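Local coordinates for conserved hypothetical protein (Streptococcus pyogenes, PDB 2EWC) that is of unknown function but belongs to the YjgF family, whose members have been regarded as putative translation initiation inhibitors, at residues V63-C68 against A93-Q98. Residues are numbered along the deposited sequence; the frame is centred on the assembly and turned at random.
Sequences VVQMDC and ARKSIQ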
ATOM      1  N   VAL B  63      -3.970  18.702  34.619  1.00 26.93           N
ATOM      2  CA  VAL B  63      -2.762  18.182  33.979  1.00 26.72           C
ATOM      3  C   VAL B  63      -2.919  18.035  32.461  1.00 27.28           C
ATOM      4  O   VAL B  63      -3.839  17.375  31.987  1.00 27.15           O
ATOM      5  CB  VAL B  63      -2.291  16.871  34.618  1.00 27.19           C
ATOM      6  CG1 VAL B  63      -0.992  16.369  33.914  1.00 25.89           C
ATOM      7  CG2 VAL B  63      -2.016  17.096  36.091  1.00 24.44           C
ATOM      8  N   VAL B  64      -2.019  18.673  31.713  1.00 27.13           N
ATOM      9  CA  VAL B  64      -2.102  18.707  30.255  1.00 26.78           C
ATOM     10  C   VAL B  64      -1.160  17.720  29.564  1.00 27.08           C
ATOM     11  O   VAL B  64      -1.464  17.248  28.459  1.00 26.92           O
ATOM     12  CB  VAL B  64      -1.931  20.156  29.660  1.00 26.66           C
ATOM     13  CG1 VAL B  64      -2.997  21.108  30.222  1.00 27.41           C
ATOM     14  CG2 VAL B  64      -0.528  20.731  29.891  1.00 27.99           C
ATOM     15  N   GLN B  65      -0.048  17.385  30.212  1.00 26.70           N
ATOM     16  CA  GLN B  65       0.969  16.524  29.583  1.00 28.01           C
ATOM     17  C   GLN B  65       1.733  15.773  30.657  1.00 28.06           C
ATOM     18  O   GLN B  65       1.995  16.321  31.716  1.00 28.04           O
ATOM     19  CB  GLN B  65       1.935  17.338  28.683  1.00 27.37           C
ATOM     20  CG  GLN B  65       2.724  16.486  27.686  1.00 29.24           C
ATOM     21  CD  GLN B  65       3.979  15.874  28.307  1.00 32.85           C
ATOM     22  OE1 GLN B  65       4.500  16.398  29.288  1.00 34.55           O
ATOM     23  NE2 GLN B  65       4.467  14.759  27.734  1.00 33.40           N
HETATM   24  N   MSE B  66       2.080  14.519  30.377  1.00 29.31           N
HETATM   25  CA  MSE B  66       2.707  13.643  31.368  1.00 29.84           C
HETATM   26  C   MSE B  66       3.745  12.804  30.660  1.00 30.85           C
HETATM   27  O   MSE B  66       3.457  12.241  29.617  1.00 31.24           O
HETATM   28  CB  MSE B  66       1.651  12.707  31.947  1.00 30.45           C
HETATM   29  CG  MSE B  66       1.582  12.654  33.460  1.00 33.13           C
HETATM   30 SE   MSE B  66       0.081  11.877  34.140  1.00 26.88          SE
HETATM   31  CE  MSE B  66      -0.200  10.556  32.999  1.00 29.68           C
ATOM     32  N   ASP B  67       4.955  12.735  31.210  1.00 31.19           N
ATOM     33  CA  ASP B  67       5.970  11.799  30.723  1.00 32.67           C
ATOM     34  C   ASP B  67       6.047  10.667  31.747  1.00 31.87           C
ATOM     35  O   ASP B  67       6.195  10.941  32.933  1.00 31.73           O
ATOM     36  CB  ASP B  67       7.332  12.491  30.593  1.00 32.71           C
ATOM     37  CG  ASP B  67       7.454  13.303  29.321  1.00 37.52           C
ATOM     38  OD1 ASP B  67       6.544  13.229  28.475  1.00 41.48           O
ATOM     39  OD2 ASP B  67       8.469  14.017  29.145  1.00 44.29           O
ATOM     40  N   CYS B  68       5.910   9.421  31.300  1.00 31.15           N
ATOM     41  CA  CYS B  68       5.915   8.279  32.228  1.00 31.11           C
ATOM     42  C   CYS B  68       7.169   7.455  32.035  1.00 29.79           C
ATOM     43  O   CYS B  68       7.465   7.022  30.917  1.00 29.67           O
ATOM     44  CB  CYS B  68       4.673   7.418  32.024  1.00 31.91           C
ATOM     45  SG  CYS B  68       3.145   8.410  31.842  1.00 38.97           S
ATOM     46  N   ALA B  93      -2.261  14.569  27.344  1.00 27.69           N
ATOM     47  CA  ALA B  93      -1.373  14.020  26.317  1.00 27.74           C
ATOM     48  C   ALA B  93      -0.251  13.324  27.077  1.00 27.98           C
ATOM     49  O   ALA B  93       0.135  13.782  28.155  1.00 27.44           O
ATOM     50  CB  ALA B  93      -0.814  15.112  25.464  1.00 26.82           C
ATOM     51  N   ARG B  94       0.267  12.218  26.550  1.00 28.69           N
ATOM     52  CA  ARG B  94       1.409  11.596  27.204  1.00 29.88           C
ATOM     53  C   ARG B  94       2.405  10.951  26.260  1.00 30.07           C
ATOM     54  O   ARG B  94       2.154  10.790  25.060  1.00 30.59           O
ATOM     55  CB  ARG B  94       0.959  10.578  28.269  1.00 30.37           C
ATOM     56  CG  ARG B  94       0.714   9.215  27.714  1.00 34.17           C
ATOM     57  CD  ARG B  94       0.598   8.149  28.801  1.00 38.97           C
ATOM     58  NE  ARG B  94      -0.807   7.924  29.119  1.00 43.03           N
ATOM     59  CZ  ARG B  94      -1.545   6.906  28.680  1.00 43.98           C
ATOM     60  NH1 ARG B  94      -1.040   5.953  27.903  1.00 44.83           N
ATOM     61  NH2 ARG B  94      -2.810   6.844  29.041  1.00 44.73           N
ATOM     62  N   LYS B  95       3.537  10.571  26.832  1.00 29.58           N
ATOM     63  CA  LYS B  95       4.410   9.597  26.210  1.00 29.43           C
ATOM     64  C   LYS B  95       5.011   8.728  27.311  1.00 28.67           C
ATOM     65  O   LYS B  95       5.055   9.146  28.475  1.00 28.48           O
ATOM     66  CB  LYS B  95       5.500  10.287  25.373  1.00 30.05           C
ATOM     67  CG  LYS B  95       6.485  11.083  26.141  1.00 29.03           C
ATOM     68  CD  LYS B  95       7.737  11.291  25.252  1.00 33.96           C
ATOM     69  CE  LYS B  95       8.727  12.255  25.871  1.00 34.15           C
ATOM     70  NZ  LYS B  95       8.066  13.590  26.050  1.00 37.18           N
ATOM     71  N   SER B  96       5.448   7.528  26.946  1.00 26.97           N
ATOM     72  CA  SER B  96       6.066   6.603  27.896  1.00 27.69           C
ATOM     73  C   SER B  96       7.476   6.235  27.394  1.00 28.07           C
ATOM     74  O   SER B  96       7.714   6.150  26.188  1.00 27.26           O
ATOM     75  CB  SER B  96       5.212   5.336  28.024  1.00 26.98           C
ATOM     76  OG  SER B  96       3.917   5.670  28.516  1.00 31.18           O
ATOM     77  N   ILE B  97       8.403   6.037  28.317  1.00 28.62           N
ATOM     78  CA  ILE B  97       9.814   5.766  27.994  1.00 29.67           C
ATOM     79  C   ILE B  97      10.299   4.673  28.940  1.00 28.89           C
ATOM     80  O   ILE B  97       9.930   4.648  30.116  1.00 28.73           O
ATOM     81  CB  ILE B  97      10.649   7.049  28.220  1.00 30.85           C
ATOM     82  CG1 ILE B  97      10.353   8.070  27.141  1.00 32.04           C
ATOM     83  CG2 ILE B  97      12.186   6.809  28.270  1.00 30.75           C
ATOM     84  CD1 ILE B  97      10.535   9.487  27.710  1.00 35.32           C
ATOM     85  N   GLN B  98      11.129   3.773  28.439  1.00 28.94           N
ATOM     86  CA  GLN B  98      11.808   2.828  29.307  1.00 28.65           C
ATOM     87  C   GLN B  98      13.177   3.395  29.628  1.00 29.79           C
ATOM     88  O   GLN B  98      13.890   3.828  28.735  1.00 31.73           O
ATOM     89  CB  GLN B  98      11.949   1.462  28.644  1.00 28.43           C
ATOM     90  CG  GLN B  98      12.521   0.383  29.581  1.00 27.22           C
ATOM     91  CD  GLN B  98      12.354  -1.025  29.023  1.00 28.72           C
ATOM     92  OE1 GLN B  98      11.240  -1.550  28.952  1.00 28.93           O
ATOM     93  NE2 GLN B  98      13.466  -1.645  28.624  1.00 27.47           N
TER
HETATM   94  O   HOH W   1       7.544  16.032  27.729  1.00 59.29           O
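The carboxylate of Asp67 receives two donors at OD1 from opposite faces, both tilted out of its plane: Gln65 NE2 by 43°, and Lys95 NZ, on the syn side, by 31°. The two strands, 63-68 and 93-98, are the parallel neighbours of a beta-alpha-beta crossover whose connecting helix is 76-87, part of the mixed sheet of the YjgF fold. Gln65 NE2 donates a nearly straight 2.7 Å hydrogen bond to Asp67 OD1, with the oxygen lying in the amide plane; Lys95 NZ is 2.9 Å from Asp67 OD1 and adds a weak bond to OD2. Lys95 gets there because CG sits between its backbone N and carbonyl carbon (chi1 66°) and the chain, extended as far as CE, bends at its last torsion. The same ammonium forms salt bridges with Asp67 and Asp115 of a second subunit, while Asp67 OD2 meets Lys95 of a third, which links this buried charge cluster across the subunit interfaces. On the sheet face that carries Met66 (selenomethionine here), Arg94, Cys68 and Ser96, helix 76-87 packs: Phe87 lies against Met66 and Ile83 against Arg94. Here Arg94 CD rests 4.0 Å from Cys68 SG, while Arg94 NH2 hydrogen-bonds to Arg13 O of the second subunit. Val64 and Gln65 form a classic bulge opposite Val117. Lys95 bonds through N to Met66 O and through O to Cys68 N, the residues on either side of Asp67; Ala93 N to Val64 O (3.0 Å) continues this parallel pattern, as does Ile97 N, which meets Cys68 O at 2.9 Å almost head-on (C=O...N 175°).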